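Local structure of ABC transporter, substrate binding protein (Aeropyrum pernix, 3EAF) at residues Ile5-Leu10 against Val77-Gly82; Tyr177-Arg182 against Glu189-Glu194; Ala226-Asn231 against Gly249-Ile254; Glu267-Ile272 against Gly332-Asp337. The protein probably captures a solute outside the cell and hands it to an ABC transporter for uptake across the membrane. One frame throughout, in Å; residues are numbered along the deposited sequence.

Interaction 1: residues Ile5-Leu10 against Val77-Gly82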
loop_
_atom_site.group_PDB
_atom_site.type_symbol
_atom_site.label_atom_id
_atom_site.label_comp_id
_atom_site.label_asym_id
_atom_site.label_seq_id
_atom_site.Cartn_x
_atom_site.Cartn_y
_atom_site.Cartn_z
ATOM N N ILE A 5 14.570 -7.718 -20.142
ATOM C CA ILE A 5 15.042 -7.635 -18.760
ATOM C C ILE A 5 14.245 -8.605 -17.891
ATOM O O ILE A 5 13.082 -8.897 -18.189
ATOM C CB ILE A 5 14.954 -6.193 -18.179
ATOM C CG1 ILE A 5 13.502 -5.684 -18.186
ATOM C CG2 ILE A 5 15.900 -5.245 -18.938
ATOM C CD1 ILE A 5 13.273 -4.422 -17.375
ATOM N N ASN A 6 14.874 -9.112 -16.833
ATOM C CA ASN A 6 14.183 -9.976 -15.879
ATOM C C ASN A 6 13.731 -9.195 -14.641
ATOM O O ASN A 6 14.487 -8.393 -14.086
ATOM C CB ASN A 6 15.062 -11.163 -15.471
ATOM C CG ASN A 6 15.419 -12.072 -16.646
ATOM O OD1 ASN A 6 14.689 -12.167 -17.643
ATOM N ND2 ASN A 6 16.539 -12.766 -16.516
ATOM N N VAL A 7 12.491 -9.431 -14.228
ATOM C CA VAL A 7 11.895 -8.721 -13.099
ATOM C C VAL A 7 11.203 -9.720 -12.168
ATOM O O VAL A 7 10.390 -10.522 -12.609
ATOM C CB VAL A 7 10.893 -7.629 -13.589
ATOM C CG1 VAL A 7 10.128 -7.015 -12.420
ATOM C CG2 VAL A 7 11.624 -6.536 -14.380
ATOM N N GLY A 8 11.545 -9.682 -10.883
ATOM C CA GLY A 8 10.891 -10.529 -9.898
ATOM C C GLY A 8 9.539 -9.982 -9.485
ATOM O O GLY A 8 9.342 -8.769 -9.403
ATOM N N LEU A 9 8.597 -10.887 -9.247
ATOM C CA LEU A 9 7.295 -10.525 -8.708
ATOM C C LEU A 9 7.041 -11.371 -7.466
ATOM O O LEU A 9 6.699 -12.549 -7.566
ATOM C CB LEU A 9 6.186 -10.723 -9.757
ATOM C CG LEU A 9 4.732 -10.520 -9.314
ATOM C CD1 LEU A 9 4.503 -9.127 -8.743
ATOM C CD2 LEU A 9 3.775 -10.793 -10.466
ATOM N N LEU A 10 7.216 -10.753 -6.301
ATOM C CA LEU A 10 7.024 -11.424 -5.024
ATOM C C LEU A 10 5.634 -11.097 -4.477
ATOM O O LEU A 10 5.317 -9.935 -4.222
ATOM C CB LEU A 10 8.118 -10.988 -4.040
ATOM C CG LEU A 10 8.317 -11.801 -2.761
ATOM C CD1 LEU A 10 9.103 -13.081 -3.033
ATOM C CD2 LEU A 10 9.026 -10.942 -1.721
ATOM N N VAL A 77 17.787 -10.559 -11.938
ATOM C CA VAL A 77 16.783 -9.494 -12.091
ATOM C C VAL A 77 17.407 -8.121 -11.848
ATOM O O VAL A 77 18.381 -8.010 -11.104
ATOM C CB VAL A 77 15.547 -9.689 -11.162
ATOM C CG1 VAL A 77 14.870 -11.034 -11.433
ATOM C CG2 VAL A 77 15.925 -9.550 -9.683
ATOM N N ILE A 78 16.861 -7.085 -12.491
ATOM C CA ILE A 78 17.320 -5.711 -12.252
ATOM C C ILE A 78 16.287 -4.924 -11.451
ATOM O O ILE A 78 16.513 -3.769 -11.087
ATOM C CB ILE A 78 17.674 -4.940 -13.571
ATOM C CG1 ILE A 78 16.492 -4.925 -14.549
ATOM C CG2 ILE A 78 18.925 -5.535 -14.229
ATOM C CD1 ILE A 78 16.630 -3.894 -15.652
ATOM N N ALA A 79 15.149 -5.563 -11.195
ATOM C CA ALA A 79 14.069 -4.956 -10.426
ATOM C C ALA A 79 13.178 -6.043 -9.835
ATOM O O ALA A 79 13.069 -7.133 -10.395
ATOM C CB ALA A 79 13.246 -3.998 -11.305
ATOM N N ILE A 80 12.567 -5.737 -8.693
ATOM C CA ILE A 80 11.596 -6.621 -8.056
ATOM C C ILE A 80 10.365 -5.824 -7.662
ATOM O O ILE A 80 10.470 -4.736 -7.073
ATOM C CB ILE A 80 12.172 -7.323 -6.793
ATOM C CG1 ILE A 80 13.298 -8.286 -7.184
ATOM C CG2 ILE A 80 11.069 -8.087 -6.039
ATOM C CD1 ILE A 80 14.187 -8.722 -6.008
ATOM N N ILE A 81 9.205 -6.370 -8.012
ATOM C CA ILE A 81 7.924 -5.872 -7.547
ATOM C C ILE A 81 7.580 -6.721 -6.336
ATOM O O ILE A 81 7.260 -7.911 -6.471
ATOM C CB ILE A 81 6.840 -5.985 -8.652
ATOM C CG1 ILE A 81 7.285 -5.242 -9.929
ATOM C CG2 ILE A 81 5.460 -5.515 -8.138
ATOM C CD1 ILE A 81 7.442 -3.717 -9.790
ATOM N N GLY A 82 7.679 -6.119 -5.152
ATOM C CA GLY A 82 7.616 -6.869 -3.902
ATOM C C GLY A 82 6.367 -6.669 -3.068
ATOM O O GLY A 82 5.383 -6.082 -3.526
#
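Gly8 is held through both of its backbone polar atoms by the neighbouring strand: its N donates to Ala79 O (3.0 Å), lying in the plane of that carbonyl, and its O receives Ile81 N (2.8 Å). Two further bonds extend this parallel ladder, Leu10 N to Ile81 O (2.8 Å) and Ile78 N to Asn6 O (3.1 Å). Between these bonds lie CA-H...O contacts such as that of Leu9 CA with Ile81 O (3.4 Å). The chains stay close at Gly8, where even a beta carbon would press on Ile80 CG1.

Side chains add an apolar layer. Ile78 sets CG1 between its backbone N and carbonyl carbon, the crowded position (chi1 56°), and this sends CD1 back across the gap to Ile5 CG2 (3.6 Å), the two side chains crossing at about a right angle. On the face carrying Val7, Leu9 and Ile81, Leu9 CD1 meets Ile81 CG2 at 3.8 Å. Asn6 turns its polar end elsewhere, ND2 to Tyr75 O and OD1 to Asn51 ND2.

Such a parallel core, sandwiched by helices, is characteristic of the lobes of periplasmic binding proteins. Helices 18-38 and 288-304 pack on the Val7 and Ile81 face, helix 61-74 lies against Val77 and Ile80, and strand 47-56 continues the sheet beyond strand 3-11.

Interaction 2: residues Tyr177-Arg182 against Glu189-Glu194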
loop_
_atom_site.group_PDB
_atom_site.type_symbol
_atom_site.label_atom_id
_atom_site.label_comp_id
_atom_site.label_asym_id
_atom_site.label_seq_id
_atom_site.Cartn_x
_atom_site.Cartn_y
_atom_site.Cartn_z
ATOM N N TYR A 177 -4.142 -2.027 21.569
ATOM C CA TYR A 177 -4.891 -3.280 21.692
ATOM C C TYR A 177 -4.374 -4.280 20.667
ATOM O O TYR A 177 -4.280 -3.972 19.475
ATOM C CB TYR A 177 -6.407 -3.022 21.558
ATOM C CG TYR A 177 -6.887 -2.014 22.586
ATOM C CD1 TYR A 177 -7.380 -2.429 23.820
ATOM C CD2 TYR A 177 -6.775 -0.643 22.352
ATOM C CE1 TYR A 177 -7.787 -1.504 24.778
ATOM C CE2 TYR A 177 -7.169 0.281 23.302
ATOM C CZ TYR A 177 -7.675 -0.152 24.514
ATOM O OH TYR A 177 -8.071 0.775 25.461
ATOM N N ASP A 178 -4.035 -5.473 21.148
ATOM C CA ASP A 178 -3.313 -6.472 20.364
ATOM C C ASP A 178 -4.266 -7.323 19.524
ATOM O O ASP A 178 -4.707 -8.396 19.951
ATOM C CB ASP A 178 -2.452 -7.345 21.295
ATOM C CG ASP A 178 -1.320 -8.060 20.564
ATOM O OD1 ASP A 178 -1.376 -8.209 19.323
ATOM O OD2 ASP A 178 -0.358 -8.483 21.246
ATOM N N LEU A 179 -4.581 -6.835 18.327
ATOM C CA LEU A 179 -5.416 -7.583 17.396
ATOM C C LEU A 179 -4.520 -8.364 16.436
ATOM O O LEU A 179 -3.771 -7.757 15.666
ATOM C CB LEU A 179 -6.353 -6.650 16.622
ATOM C CG LEU A 179 -7.280 -7.316 15.599
ATOM C CD1 LEU A 179 -8.429 -8.048 16.282
ATOM C CD2 LEU A 179 -7.803 -6.272 14.618
ATOM N N PRO A 180 -4.577 -9.707 16.494
ATOM C CA PRO A 180 -3.717 -10.518 15.636
ATOM C C PRO A 180 -3.995 -10.295 14.151
ATOM O O PRO A 180 -5.139 -10.039 13.764
ATOM C CB PRO A 180 -4.080 -11.954 16.034
ATOM C CG PRO A 180 -4.629 -11.827 17.431
ATOM C CD PRO A 180 -5.416 -10.549 17.365
ATOM N N LEU A 181 -2.951 -10.395 13.330
ATOM C CA LEU A 181 -3.115 -10.363 11.872
ATOM C C LEU A 181 -4.057 -11.474 11.398
ATOM O O LEU A 181 -4.829 -11.288 10.448
ATOM C CB LEU A 181 -1.752 -10.485 11.178
ATOM C CG LEU A 181 -1.679 -10.391 9.645
ATOM C CD1 LEU A 181 -1.870 -8.943 9.163
ATOM C CD2 LEU A 181 -0.352 -10.966 9.142
ATOM N N ARG A 182 -3.994 -12.622 12.071
ATOM C CA ARG A 182 -4.847 -13.770 11.760
ATOM C C ARG A 182 -6.010 -13.873 12.750
ATOM O O ARG A 182 -6.445 -14.971 13.097
ATOM C CB ARG A 182 -4.033 -15.067 11.785
ATOM C CG ARG A 182 -2.865 -15.131 10.817
ATOM C CD ARG A 182 -1.852 -16.174 11.294
ATOM N NE ARG A 182 -0.623 -16.173 10.498
ATOM C CZ ARG A 182 0.419 -15.370 10.703
ATOM N NH1 ARG A 182 0.406 -14.471 11.681
ATOM N NH2 ARG A 182 1.481 -15.460 9.916
ATOM N N GLU A 189 -13.846 -9.686 18.961
ATOM C CA GLU A 189 -14.808 -9.348 20.009
ATOM C C GLU A 189 -14.128 -9.055 21.352
ATOM O O GLU A 189 -14.528 -8.124 22.057
ATOM C CB GLU A 189 -15.880 -10.430 20.151
ATOM C CG GLU A 189 -16.858 -10.468 18.975
ATOM C CD GLU A 189 -17.991 -11.469 19.163
ATOM O OE1 GLU A 189 -18.185 -11.957 20.301
ATOM O OE2 GLU A 189 -18.687 -11.770 18.162
ATOM N N ARG A 190 -13.093 -9.829 21.679
ATOM C CA ARG A 190 -12.305 -9.606 22.891
ATOM C C ARG A 190 -11.678 -8.213 22.876
ATOM O O ARG A 190 -11.735 -7.492 23.877
ATOM C CB ARG A 190 -11.220 -10.683 23.057
ATOM C CG ARG A 190 -10.376 -10.542 24.336
ATOM C CD ARG A 190 -9.291 -11.617 24.462
ATOM N NE ARG A 190 -8.214 -11.439 23.482
ATOM C CZ ARG A 190 -8.003 -12.239 22.439
ATOM N NH1 ARG A 190 -8.779 -13.305 22.232
ATOM N NH2 ARG A 190 -7.000 -11.983 21.604
ATOM N N ILE A 191 -11.093 -7.843 21.738
ATOM C CA ILE A 191 -10.464 -6.528 21.570
ATOM C C ILE A 191 -11.507 -5.418 21.617
ATOM O O ILE A 191 -11.287 -4.399 22.256
ATOM C CB ILE A 191 -9.609 -6.440 20.259
ATOM C CG1 ILE A 191 -8.357 -7.317 20.359
ATOM C CG2 ILE A 191 -9.228 -4.988 19.911
ATOM C CD1 ILE A 191 -7.556 -7.176 21.658
ATOM N N ALA A 192 -12.637 -5.622 20.943
ATOM C CA ALA A 192 -13.720 -4.638 20.959
ATOM C C ALA A 192 -14.221 -4.390 22.386
ATOM O O ALA A 192 -14.468 -3.247 22.772
ATOM C CB ALA A 192 -14.859 -5.069 20.054
ATOM N N ARG A 193 -14.363 -5.469 23.157
ATOM C CA ARG A 193 -14.792 -5.383 24.561
ATOM C C ARG A 193 -13.746 -4.723 25.468
ATOM O O ARG A 193 -14.101 -3.981 26.382
ATOM C CB ARG A 193 -15.207 -6.765 25.095
ATOM C CG ARG A 193 -16.605 -7.175 24.645
ATOM C CD ARG A 193 -17.096 -8.456 25.294
ATOM N NE ARG A 193 -18.491 -8.734 24.938
ATOM C CZ ARG A 193 -18.885 -9.595 24.001
ATOM N NH1 ARG A 193 -20.183 -9.760 23.765
ATOM N NH2 ARG A 193 -17.998 -10.297 23.298
ATOM N N GLU A 194 -12.464 -4.982 25.202
ATOM C CA GLU A 194 -11.371 -4.286 25.895
ATOM C C GLU A 194 -11.412 -2.779 25.634
ATOM O O GLU A 194 -11.282 -1.983 26.560
ATOM C CB GLU A 194 -10.010 -4.823 25.456
ATOM C CG GLU A 194 -9.597 -6.122 26.093
ATOM C CD GLU A 194 -8.297 -6.660 25.521
ATOM O OE1 GLU A 194 -7.581 -5.908 24.821
ATOM O OE2 GLU A 194 -7.990 -7.847 25.770
HETATM O O HOH W 1 -9.256 -0.394 27.641
HETATM O O HOH W 2 -5.026 -6.224 23.810
#
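Tyr177 OH and Glu194 O are joined by one water, which lies 2.7 Å from the hydroxyl and donates to the carbonyl at 2.8 Å. This bridge belongs to a beta-alpha unit of the binding-protein fold, in which strand 171-178 runs out into a loop and helix 185-196 folds back over the strand's end. A second water repeats the pattern nearby: it accepts from Asp178 N and donates to Glu194 OE1 (2.8 Å). Direct polar bonds between the two segments are absent, and solvent links strand end to helix on the partly exposed side of the contact.

The same carboxylate oxygen also lies at the edge of the phenol, in the ring plane, with OE1 3.6 Å from Tyr177 CD1. Ring and carboxylate planes stand 40° apart, and the side chains of Tyr177 and Glu194 run antiparallel alongside one another, so that each polar end comes within one water of the other segment's backbone.

Deeper in, Ile191 is the helix residue that fills the gap. With CG1 anti to the carbonyl carbon (chi1 -69°), CG2 falls anti to the backbone N and meets Tyr177 CB (3.8 Å). The backbone it faces bends in an inverse gamma turn centred on Asp178, closed by a weak bond from Leu179 N to Tyr177 O, while Asp178 OD2 is bonded to Ser150 OG. Leu215 of helix 209-222 also touches Ile191. The turn presents Asp178 O to Ile191 CD1 at 3.5 Å, and Leu179 CD1 reaches Ile191 CG1 at 4.1 Å.

Interaction 3: residues Ala226-Asn231 against Gly249-Ile254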
loop_
_atom_site.group_PDB
_atom_site.type_symbol
_atom_site.label_atom_id
_atom_site.label_comp_id
_atom_site.label_asym_id
_atom_site.label_seq_id
_atom_site.Cartn_x
_atom_site.Cartn_y
_atom_site.Cartn_z
ATOM N N ALA A 226 -17.881 3.769 18.210
ATOM C CA ALA A 226 -16.800 4.625 17.778
ATOM C C ALA A 226 -16.660 4.517 16.262
ATOM O O ALA A 226 -17.115 3.544 15.656
ATOM C CB ALA A 226 -15.510 4.209 18.453
ATOM N N PHE A 227 -16.032 5.518 15.657
ATOM C CA PHE A 227 -15.634 5.444 14.256
ATOM C C PHE A 227 -14.389 4.564 14.121
ATOM O O PHE A 227 -13.484 4.637 14.951
ATOM C CB PHE A 227 -15.315 6.834 13.706
ATOM C CG PHE A 227 -16.522 7.719 13.521
ATOM C CD1 PHE A 227 -17.592 7.312 12.737
ATOM C CD2 PHE A 227 -16.568 8.977 14.107
ATOM C CE1 PHE A 227 -18.699 8.132 12.553
ATOM C CE2 PHE A 227 -17.676 9.808 13.927
ATOM C CZ PHE A 227 -18.743 9.377 13.147
ATOM N N LEU A 228 -14.356 3.738 13.081
ATOM C CA LEU A 228 -13.167 2.962 12.734
ATOM C C LEU A 228 -12.460 3.562 11.519
ATOM O O LEU A 228 -13.088 3.820 10.488
ATOM C CB LEU A 228 -13.527 1.493 12.480
ATOM C CG LEU A 228 -12.463 0.513 11.958
ATOM C CD1 LEU A 228 -11.246 0.395 12.876
ATOM C CD2 LEU A 228 -13.082 -0.858 11.756
ATOM N N LEU A 229 -11.158 3.802 11.658
ATOM C CA LEU A 229 -10.329 4.194 10.522
ATOM C C LEU A 229 -9.292 3.108 10.274
ATOM O O LEU A 229 -8.598 2.690 11.197
ATOM C CB LEU A 229 -9.630 5.534 10.782
ATOM C CG LEU A 229 -8.635 6.042 9.718
ATOM C CD1 LEU A 229 -9.328 6.579 8.449
ATOM C CD2 LEU A 229 -7.708 7.105 10.304
ATOM N N THR A 230 -9.177 2.658 9.027
ATOM C CA THR A 230 -8.187 1.627 8.704
ATOM C C THR A 230 -7.125 2.144 7.762
ATOM O O THR A 230 -7.369 3.037 6.941
ATOM C CB THR A 230 -8.800 0.346 8.063
ATOM O OG1 THR A 230 -9.051 0.567 6.667
ATOM C CG2 THR A 230 -10.081 -0.089 8.770
ATOM N N ASN A 231 -5.946 1.549 7.871
ATOM C CA ASN A 231 -4.920 1.699 6.864
ATOM C C ASN A 231 -5.422 1.192 5.514
ATOM O O ASN A 231 -6.454 0.519 5.448
ATOM C CB ASN A 231 -3.656 0.965 7.287
ATOM C CG ASN A 231 -3.788 -0.534 7.186
ATOM O OD1 ASN A 231 -3.233 -1.130 6.280
ATOM N ND2 ASN A 231 -4.512 -1.155 8.130
ATOM N N GLY A 249 -22.053 3.828 8.090
ATOM C CA GLY A 249 -21.867 5.216 8.505
ATOM C C GLY A 249 -20.718 5.454 9.470
ATOM O O GLY A 249 -20.458 6.603 9.841
ATOM N N LYS A 250 -20.019 4.385 9.867
ATOM C CA LYS A 250 -19.051 4.456 10.977
ATOM C C LYS A 250 -17.645 3.923 10.690
ATOM O O LYS A 250 -16.860 3.744 11.622
ATOM C CB LYS A 250 -19.595 3.730 12.223
ATOM C CG LYS A 250 -20.907 4.285 12.764
ATOM C CD LYS A 250 -21.238 3.701 14.125
ATOM C CE LYS A 250 -21.755 2.279 14.045
ATOM N NZ LYS A 250 -22.225 1.840 15.389
ATOM N N VAL A 251 -17.332 3.648 9.425
ATOM C CA VAL A 251 -16.003 3.130 9.060
ATOM C C VAL A 251 -15.420 3.924 7.892
ATOM O O VAL A 251 -16.132 4.277 6.948
ATOM C CB VAL A 251 -16.018 1.615 8.711
ATOM C CG1 VAL A 251 -14.586 1.083 8.530
ATOM C CG2 VAL A 251 -16.740 0.798 9.795
ATOM N N PHE A 252 -14.124 4.206 7.976
ATOM C CA PHE A 252 -13.422 4.948 6.942
ATOM C C PHE A 252 -12.148 4.214 6.542
ATOM O O PHE A 252 -11.467 3.633 7.393
ATOM C CB PHE A 252 -13.081 6.359 7.435
ATOM C CG PHE A 252 -14.294 7.228 7.703
ATOM C CD1 PHE A 252 -14.802 8.062 6.706
ATOM C CD2 PHE A 252 -14.920 7.209 8.949
ATOM C CE1 PHE A 252 -15.916 8.861 6.944
ATOM C CE2 PHE A 252 -16.038 8.002 9.201
ATOM C CZ PHE A 252 -16.541 8.826 8.191
ATOM N N GLY A 253 -11.829 4.248 5.250
ATOM C CA GLY A 253 -10.610 3.645 4.742
ATOM C C GLY A 253 -9.727 4.683 4.094
ATOM O O GLY A 253 -10.216 5.622 3.458
ATOM N N ILE A 254 -8.422 4.523 4.264
ATOM C CA ILE A 254 -7.454 5.370 3.586
ATOM C C ILE A 254 -7.078 4.696 2.270
ATOM O O ILE A 254 -7.001 3.467 2.200
ATOM C CB ILE A 254 -6.183 5.574 4.453
ATOM C CG1 ILE A 254 -6.536 6.227 5.795
ATOM C CG2 ILE A 254 -5.117 6.388 3.709
ATOM C CD1 ILE A 254 -5.400 6.186 6.821
HETATM O O HOH W 3 -17.028 1.617 13.558
#
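Four backbone hydrogen bonds join Leu228 and Thr230 to the strand beside them, as expected of a parallel pair within a beta-alpha-beta unit. Leu228 N reaches Lys250 O at 2.9 Å and its O takes Phe252 N at 2.7 Å; Thr230 N and O bond Phe252 O and Ile254 N in the same alternation. One water donates to both Ala226 O and Lys250 O where the ladder begins.

Among the aromatic contacts, Phe252 turns its edge toward the face of Phe227 in an offset edge-to-face pair, with centroids 5.8 Å apart and planes at 73°. Phe139 meets the Phe227 ring and Phe134 that of Phe252.

The apolar contacts divide by face. Leu228 and Val251 lie side by side, CD2 to CG1 4.1 Å, while Leu229 CD1 sits between Phe252 CB and Ile254 CG1, 3.9 Å from each.

The buried hydroxyl Thr230 OG1, set between the backbone N and the carbonyl carbon (chi1 80°), donates to Asn231 O (2.9 Å). Replacing Thr230 with a valine would probably leave Asn231 O without that donor.

Polar backbone groups are thus paired between the strands, while Leu229 and Ile254 turn hydrocarbon to helix 124-139 and Val251 meets Phe235.

Interaction 4: residues Glu267-Ile272 against Gly332-Asp337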
loop_
_atom_site.group_PDB
_atom_site.type_symbol
_atom_site.label_atom_id
_atom_site.label_comp_id
_atom_site.label_asym_id
_atom_site.label_seq_id
_atom_site.Cartn_x
_atom_site.Cartn_y
_atom_site.Cartn_z
ATOM N N GLU A 267 -7.949 8.177 -16.478
ATOM C CA GLU A 267 -7.174 7.564 -17.558
ATOM C C GLU A 267 -6.554 6.231 -17.127
ATOM O O GLU A 267 -6.718 5.212 -17.812
ATOM C CB GLU A 267 -6.111 8.551 -18.070
ATOM C CG GLU A 267 -5.536 8.248 -19.457
ATOM C CD GLU A 267 -4.436 7.191 -19.431
ATOM O OE1 GLU A 267 -3.868 6.954 -18.342
ATOM O OE2 GLU A 267 -4.142 6.592 -20.494
ATOM N N GLY A 268 -5.877 6.238 -15.978
ATOM C CA GLY A 268 -5.196 5.049 -15.453
ATOM C C GLY A 268 -6.131 3.907 -15.099
ATOM O O GLY A 268 -5.783 2.745 -15.289
ATOM N N ILE A 269 -7.312 4.240 -14.582
ATOM C CA ILE A 269 -8.380 3.262 -14.356
ATOM C C ILE A 269 -8.875 2.665 -15.688
ATOM O O ILE A 269 -9.101 1.453 -15.790
ATOM C CB ILE A 269 -9.570 3.880 -13.551
ATOM C CG1 ILE A 269 -9.134 4.281 -12.128
ATOM C CG2 ILE A 269 -10.754 2.920 -13.481
ATOM C CD1 ILE A 269 -8.571 3.136 -11.278
ATOM N N GLN A 270 -9.032 3.512 -16.705
ATOM C CA GLN A 270 -9.409 3.030 -18.042
ATOM C C GLN A 270 -8.309 2.194 -18.703
ATOM O O GLN A 270 -8.600 1.291 -19.493
ATOM C CB GLN A 270 -9.856 4.186 -18.948
ATOM C CG GLN A 270 -11.210 4.782 -18.554
ATOM C CD GLN A 270 -12.314 3.734 -18.424
ATOM O OE1 GLN A 270 -12.435 2.834 -19.248
ATOM N NE2 GLN A 270 -13.113 3.853 -17.387
ATOM N N THR A 271 -7.054 2.502 -18.373
ATOM C CA THR A 271 -5.902 1.717 -18.819
ATOM C C THR A 271 -5.966 0.289 -18.251
ATOM O O THR A 271 -5.729 -0.687 -18.968
ATOM C CB THR A 271 -4.577 2.422 -18.429
ATOM O OG1 THR A 271 -4.461 3.659 -19.152
ATOM C CG2 THR A 271 -3.368 1.555 -18.724
ATOM N N ILE A 272 -6.302 0.180 -16.965
ATOM C CA ILE A 272 -6.474 -1.118 -16.311
ATOM C C ILE A 272 -7.643 -1.905 -16.924
ATOM O O ILE A 272 -7.517 -3.098 -17.191
ATOM C CB ILE A 272 -6.611 -0.987 -14.758
ATOM C CG1 ILE A 272 -5.353 -0.319 -14.180
ATOM C CG2 ILE A 272 -6.846 -2.370 -14.114
ATOM C CD1 ILE A 272 -5.405 0.038 -12.689
ATOM N N GLY A 332 -1.547 7.975 -14.851
ATOM C CA GLY A 332 -2.899 8.167 -15.381
ATOM C C GLY A 332 -3.873 8.783 -14.394
ATOM O O GLY A 332 -5.079 8.551 -14.479
ATOM N N GLY A 333 -3.346 9.568 -13.456
ATOM C CA GLY A 333 -4.160 10.273 -12.468
ATOM C C GLY A 333 -4.809 9.376 -11.428
ATOM O O GLY A 333 -5.821 9.744 -10.836
ATOM N N ILE A 334 -4.226 8.197 -11.204
ATOM C CA ILE A 334 -4.744 7.257 -10.208
ATOM C C ILE A 334 -4.386 7.680 -8.788
ATOM O O ILE A 334 -5.204 7.543 -7.869
ATOM C CB ILE A 334 -4.213 5.817 -10.443
ATOM C CG1 ILE A 334 -4.852 5.196 -11.695
ATOM C CG2 ILE A 334 -4.444 4.940 -9.203
ATOM C CD1 ILE A 334 -4.221 3.843 -12.103
ATOM N N THR A 335 -3.161 8.179 -8.613
ATOM C CA THR A 335 -2.660 8.567 -7.289
ATOM C C THR A 335 -3.209 9.940 -6.872
ATOM O O THR A 335 -3.567 10.761 -7.730
ATOM C CB THR A 335 -1.104 8.522 -7.208
ATOM O OG1 THR A 335 -0.525 9.399 -8.185
ATOM C CG2 THR A 335 -0.589 7.101 -7.451
ATOM N N ALA A 336 -3.281 10.173 -5.557
ATOM C CA ALA A 336 -3.851 11.407 -4.998
ATOM C C ALA A 336 -3.012 12.645 -5.300
ATOM O O ALA A 336 -3.515 13.763 -5.256
ATOM C CB ALA A 336 -4.076 11.264 -3.480
ATOM N N ASP A 337 -1.735 12.435 -5.608
ATOM C CA ASP A 337 -0.833 13.505 -6.032
ATOM C C ASP A 337 0.207 12.855 -6.952
ATOM O O ASP A 337 0.368 11.625 -6.946
ATOM C CB ASP A 337 -0.172 14.144 -4.803
ATOM C CG ASP A 337 0.426 15.539 -5.077
ATOM O OD1 ASP A 337 0.452 16.005 -6.239
ATOM O OD2 ASP A 337 0.882 16.171 -4.100
#
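The first turn of helix 267-278 is met here by a glycine-rich loop that follows helix 317-326 in this binding-protein fold. Amide groups in the opening turn of a helix lack a carbonyl one turn earlier, and Gly268 N finds its acceptor outside, in Gly332 O at 2.9 Å. The bond is nearly straight at hydrogen but strongly bent at the carbonyl, where the C=O...donor angle is 117°.

Close approach depends on two glycines. A beta carbon on Gly268 would collide with Ile334 CG1, and one on Gly332, whose phi is positive, would run into Gly268 N. Over the bare helix backbone lies Ile334, its CD1 3.6 Å from Gly268 C. Its CG1 is anti to its own carbonyl carbon (chi1 -71°), and the extended branch carries on to Ile272, whose side chain it crosses at a slant, CD1 to CD1 4.0 Å. Val291 and Val295 of helix 288-304 touch Ile334 as well. With an alanine here in place of Ile334, the branch lying over Gly268 and against Ile272 CD1 would be lost, and a gap would probably open between loop and helix.

Toward solvent, Glu267 bends at chi2 (-82°) to bring OE1 within 3.3 Å of Gly332 CA.

How the interactions relate
From the N terminus, interaction 1 comes first, its two adjacent strands closing a 66-residue loop in the sheet that contains strand 3-11. Interaction 2 follows with a short return of six residues, and interaction 3 with one of 17; both belong to the seven-stranded sheet, their centres about 16 Å apart. Interaction 4 closes a 59-residue, largely helical excursion. The four stand in series, so none nests in or crosses another. Interaction 1 lies across the chain's centre from interactions 2 and 3, about 14 Å from each at the nearest atoms. Helix 288-304 touches both interaction 1 and interaction 4, linking the latter to the first sheet, while strand 251-255 leads into helix 267-278.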